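Local coordinates for CELL WALL surface anchor family protein (Streptococcus pneumoniae, PDB 2WW8) that probably attaches the pneumococcus to host cells as the adhesin of its pilus, through an elongated chain of several domains, at residues E284-K289 / T310-T314; L682-S688 / I718-R722. All blocks are in the same frame, centred on the assembly; numbering follows the deposited sequence.

Interaction 1: E284-K289 / T310-T314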
# COMPACT_ATOMS: atom_id res chain seq x y z
N GLU A 284 -40.49 -5.60 22.44
CA GLU A 284 -41.13 -6.66 23.22
C GLU A 284 -42.29 -7.26 22.45
O GLU A 284 -43.04 -6.51 21.84
CB GLU A 284 -41.64 -6.12 24.56
CG GLU A 284 -41.92 -7.24 25.53
CD GLU A 284 -42.19 -6.69 26.93
OE1 GLU A 284 -41.27 -6.57 27.75
OE2 GLU A 284 -43.34 -6.32 27.20
N PHE A 285 -42.41 -8.59 22.43
CA PHE A 285 -43.47 -9.28 21.71
C PHE A 285 -43.92 -10.49 22.50
O PHE A 285 -43.14 -11.02 23.29
CB PHE A 285 -42.97 -9.69 20.32
CG PHE A 285 -44.10 -10.01 19.38
CD1 PHE A 285 -44.98 -8.98 19.01
CD2 PHE A 285 -44.33 -11.29 18.93
CE1 PHE A 285 -46.06 -9.24 18.19
CE2 PHE A 285 -45.43 -11.58 18.12
CZ PHE A 285 -46.28 -10.53 17.73
N THR A 286 -45.16 -10.95 22.27
CA THR A 286 -45.79 -12.11 22.90
C THR A 286 -46.27 -13.04 21.78
O THR A 286 -46.92 -12.60 20.80
CB THR A 286 -46.94 -11.68 23.80
OG1 THR A 286 -46.44 -10.89 24.90
CG2 THR A 286 -47.64 -12.93 24.45
N VAL A 287 -45.96 -14.33 21.95
CA VAL A 287 -46.55 -15.39 21.11
C VAL A 287 -47.31 -16.37 22.02
O VAL A 287 -46.98 -16.46 23.20
CB VAL A 287 -45.53 -16.21 20.28
CG1 VAL A 287 -44.94 -15.32 19.19
CG2 VAL A 287 -44.49 -16.82 21.20
N GLU A 288 -48.32 -17.04 21.47
CA GLU A 288 -48.98 -18.12 22.16
C GLU A 288 -48.67 -19.46 21.56
O GLU A 288 -48.46 -19.60 20.34
CB GLU A 288 -50.50 -17.96 22.21
CG GLU A 288 -50.98 -16.89 23.15
CD GLU A 288 -52.52 -16.92 23.27
OE1 GLU A 288 -53.14 -18.02 23.20
OE2 GLU A 288 -53.13 -15.85 23.43
N LYS A 289 -48.66 -20.47 22.44
CA LYS A 289 -48.39 -21.83 22.02
C LYS A 289 -49.32 -22.81 22.75
O LYS A 289 -50.01 -22.40 23.69
CB LYS A 289 -46.95 -22.16 22.41
CG LYS A 289 -45.91 -21.41 21.62
CD LYS A 289 -45.84 -21.79 20.18
CE LYS A 289 -44.89 -20.78 19.52
NZ LYS A 289 -44.58 -21.20 18.09
N THR A 310 -48.69 -21.02 28.33
CA THR A 310 -49.34 -20.98 27.03
C THR A 310 -48.94 -19.72 26.27
O THR A 310 -49.32 -19.51 25.11
CB THR A 310 -50.86 -21.02 27.21
OG1 THR A 310 -51.25 -19.98 28.12
CG2 THR A 310 -51.19 -22.44 27.80
N SER A 311 -48.17 -18.84 26.90
CA SER A 311 -47.66 -17.71 26.14
C SER A 311 -46.24 -17.40 26.53
O SER A 311 -45.77 -17.79 27.60
CB SER A 311 -48.58 -16.49 26.30
OG SER A 311 -48.40 -15.93 27.55
N PHE A 312 -45.53 -16.68 25.66
CA PHE A 312 -44.13 -16.38 25.90
C PHE A 312 -43.95 -14.92 25.49
O PHE A 312 -44.46 -14.51 24.43
CB PHE A 312 -43.22 -17.25 25.00
CG PHE A 312 -43.28 -18.74 25.30
CD1 PHE A 312 -42.49 -19.30 26.33
CD2 PHE A 312 -44.18 -19.57 24.64
CE1 PHE A 312 -42.53 -20.68 26.64
CE2 PHE A 312 -44.26 -20.94 24.95
CZ PHE A 312 -43.43 -21.48 25.93
N THR A 313 -43.19 -14.19 26.31
CA THR A 313 -42.98 -12.76 26.07
C THR A 313 -41.50 -12.43 26.21
O THR A 313 -40.83 -12.85 27.17
CB THR A 313 -43.75 -11.90 27.07
OG1 THR A 313 -45.13 -12.21 26.91
CG2 THR A 313 -43.48 -10.40 26.76
N THR A 314 -40.98 -11.70 25.24
CA THR A 314 -39.58 -11.27 25.36
C THR A 314 -39.28 -10.17 24.34
O THR A 314 -40.13 -9.95 23.49
CB THR A 314 -38.56 -12.45 25.11
OG1 THR A 314 -37.22 -11.96 25.37
CG2 THR A 314 -38.56 -12.98 23.68
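Thr-286 OG1 and Thr-313 OG1 share the shortest polar bond of this contact, 2.7 Å long. Either hydroxyl could be the donor. The two threonines face each other as a non-hydrogen-bonded pair of an antiparallel sheet. Each has OG1 beside its own backbone N (chi1 -64° in Thr-286 and -60° in Thr-313). The matching torsions bring the hydroxyls together on one face of the sheet. The extended chain of Glu-284 passes CG by the methyl CG2 of Thr-313, at 3.7 Å. Glu-288 CG lies 4.0 Å from Ser-311 CB, while the glutamate carboxylate turns to Arg-298 in a salt bridge and to His-438 in a hydrogen bond.

The backbones run antiparallel, with strand axes 4.7 Å apart at closest approach. Phe-285 with Thr-314 and Val-287 with Phe-312 are the hydrogen-bonded pairs, each closed by two N-H to O=C bonds. Lys-289 N adds a fifth bond, 2.9 Å to Thr-310 O, and approaches from above the carbonyl plane. CA-H groups add support, as where Thr-286 CA lies 3.1 Å from Phe-312 O.

The other face carries Val-287 and Phe-312. Val-287 CG2 meets Phe-312 CB at 4.0 Å. Lys-289 crosses the phenyl group at about a right angle, and its CG sits at the ring edge, 3.7 Å from Phe-312 CE2. A bend at chi2 (-68°) then carries the lysine chain away, and NZ bonds to Asp-444 O. Trp-305 packs edge-to-face with the Phe-312 ring.

The contact joins strand 284-292 to strand 311-315 in a small antiparallel sheet. The Thr-286 face is polar and the Phe-312 face mostly apolar. Five backbone bonds and one hydroxyl bond hold the strands together; the side chains add lighter contacts.

Interaction 2: L682-S688 / I718-R722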
# COMPACT_ATOMS: atom_id res chain seq x y z
N LEU A 682 19.58 5.23 -11.98
CA LEU A 682 20.05 6.56 -12.33
C LEU A 682 21.21 6.53 -13.33
O LEU A 682 22.21 5.84 -13.15
CB LEU A 682 20.43 7.34 -11.06
CG LEU A 682 20.84 8.80 -11.23
CD1 LEU A 682 19.75 9.65 -11.88
CD2 LEU A 682 21.23 9.34 -9.85
N ASN A 683 21.06 7.27 -14.42
CA ASN A 683 22.09 7.35 -15.43
C ASN A 683 23.39 8.00 -14.92
O ASN A 683 23.36 8.91 -14.10
CB ASN A 683 21.56 8.09 -16.64
CG ASN A 683 22.60 8.18 -17.72
OD1 ASN A 683 23.44 9.07 -17.70
ND2 ASN A 683 22.57 7.22 -18.65
N ASP A 684 24.52 7.52 -15.40
CA ASP A 684 25.82 8.01 -14.95
C ASP A 684 26.06 9.51 -15.12
O ASP A 684 27.00 10.00 -14.51
CB ASP A 684 26.95 7.29 -15.68
CG ASP A 684 27.27 5.95 -15.07
OD1 ASP A 684 26.67 5.60 -14.02
OD2 ASP A 684 28.17 5.27 -15.64
N GLU A 685 25.25 10.21 -15.92
CA GLU A 685 25.55 11.62 -16.25
C GLU A 685 24.79 12.56 -15.32
O GLU A 685 24.70 13.75 -15.60
CB GLU A 685 25.33 11.98 -17.73
CG GLU A 685 26.06 11.10 -18.75
CD GLU A 685 27.57 11.29 -18.79
OE1 GLU A 685 28.03 12.44 -18.97
OE2 GLU A 685 28.30 10.27 -18.68
N PHE A 686 24.23 12.00 -14.24
CA PHE A 686 23.45 12.80 -13.29
C PHE A 686 24.16 14.07 -12.84
O PHE A 686 25.40 14.12 -12.80
CB PHE A 686 23.05 12.02 -12.03
CG PHE A 686 24.21 11.55 -11.17
CD1 PHE A 686 24.83 10.33 -11.44
CD2 PHE A 686 24.65 12.31 -10.09
CE1 PHE A 686 25.87 9.86 -10.65
CE2 PHE A 686 25.72 11.89 -9.29
CZ PHE A 686 26.35 10.66 -9.58
N VAL A 687 23.37 15.05 -12.44
CA VAL A 687 23.93 16.16 -11.69
C VAL A 687 23.95 15.89 -10.19
O VAL A 687 22.93 15.59 -9.59
CB VAL A 687 23.19 17.47 -12.00
CG1 VAL A 687 23.65 18.62 -11.11
CG2 VAL A 687 23.37 17.83 -13.49
N SER A 688 25.10 16.04 -9.56
CA SER A 688 25.21 15.77 -8.13
C SER A 688 24.09 16.44 -7.31
O SER A 688 23.83 17.61 -7.51
CB SER A 688 26.60 16.24 -7.67
OG SER A 688 27.04 15.48 -6.56
N ILE A 718 14.79 10.16 -7.56
CA ILE A 718 16.02 9.58 -7.04
C ILE A 718 17.15 10.54 -7.35
O ILE A 718 17.06 11.34 -8.32
CB ILE A 718 16.31 8.17 -7.62
CG1 ILE A 718 16.46 8.25 -9.15
CG2 ILE A 718 15.20 7.18 -7.18
CD1 ILE A 718 16.92 6.97 -9.81
N ARG A 719 18.20 10.48 -6.52
CA ARG A 719 19.39 11.28 -6.78
C ARG A 719 20.65 10.55 -6.33
O ARG A 719 20.57 9.48 -5.71
CB ARG A 719 19.34 12.60 -6.02
CG ARG A 719 19.28 12.37 -4.51
CD ARG A 719 19.57 13.64 -3.78
NE ARG A 719 19.42 13.53 -2.34
CZ ARG A 719 19.75 14.51 -1.52
NH1 ARG A 719 20.23 15.63 -2.04
NH2 ARG A 719 19.61 14.36 -0.21
N ASP A 720 21.81 11.13 -6.63
CA ASP A 720 23.09 10.67 -6.08
C ASP A 720 24.01 11.89 -5.94
O ASP A 720 23.67 12.96 -6.44
CB ASP A 720 23.77 9.60 -6.94
CG ASP A 720 24.83 8.80 -6.16
OD1 ASP A 720 24.93 8.91 -4.91
OD2 ASP A 720 25.58 8.04 -6.79
N VAL A 721 25.13 11.71 -5.24
CA VAL A 721 26.09 12.81 -5.06
C VAL A 721 27.39 12.34 -5.70
O VAL A 721 27.84 11.22 -5.45
CB VAL A 721 26.28 13.21 -3.57
CG1 VAL A 721 26.74 12.04 -2.70
CG2 VAL A 721 27.31 14.35 -3.42
N ARG A 722 27.96 13.16 -6.57
CA ARG A 722 29.10 12.68 -7.33
C ARG A 722 30.36 12.65 -6.46
O ARG A 722 30.55 13.50 -5.59
CB ARG A 722 29.28 13.59 -8.53
CG ARG A 722 29.91 12.91 -9.70
CD ARG A 722 29.78 13.97 -10.77
NE ARG A 722 28.63 13.72 -11.62
CZ ARG A 722 28.55 12.65 -12.38
NH1 ARG A 722 29.57 11.79 -12.35
NH2 ARG A 722 27.49 12.42 -13.15
O HOH W 1 29.32 8.83 -12.60
O HOH W 2 21.43 13.00 -8.69
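Phe-686 is clamped between Arg-722 and Asp-720 at the end of a type I beta turn, Asn-683 to Phe-686. An Asx turn, with Asn-683 OD1 accepting from Glu-685 N, reinforces the bend. The turn follows strand 673-682 and meets the segment that leads into strand 724-730.

The stacking comes first. The guanidinium of Arg-722 lies flat on one face of the Phe-686 ring, with planes at 14° and centres 4.2 Å apart. This is also a cation-pi contact. Asp-720 CB covers the opposite face in a CH-pi contact, 4.0 Å from the ring centroid. Its carboxylate is held by Lys-173 and Asn-202.

Apolar packing joins the starts of both segments. Leu-682 CB meets Ile-718 CD1 at 3.7 Å, and Leu-682 CD2 rests near the backbone of Arg-719 and Asp-720. Tyr-692 touches both Leu-682 and Phe-686.

Water also takes part. One water links Asp-684 O to Arg-722 NH1. A second accepts from Asp-720 N and lies near Val-687 O.

Direct hydrogen bonds centre on the arginine. At the end of 682-688, Ser-688 OG accepts from Arg-722 N, though the modelled length is so short as to be doubtful. A bend at chi3 (-97°) swings the end of the arginine back over the turn. Asn-124, from another loop, touches the same side chain. Arg-722 NH2 donates to Asp-684 O at 2.8 Å and to Phe-686 O at 2.7 Å. Both acceptors lie close to the guanidinium plane, so the bonds hold that group flat against the ring. The bond to Phe-686 O uses a carbonyl lone pair and is nearly straight (168°).

In the fold
The two interactions lie on opposite sides of the chain's centre. Their centres are about 81 Å apart and their nearest atoms about 64 Å. They share no strand or loop, and interaction 1 closes along the chain before interaction 2 opens. Interaction 1 is a surface contact between neighbouring strands, in the part of the chain that holds the magnesium site. Regular backbone pairing dominates there. Interaction 2 is partly buried and joins two irregular segments that start at strand ends. It relies instead on side chains: an arginine that donates to two backbone carbonyls, a stacked ring and bound water. The two bury similar areas, 483 and 475 Å².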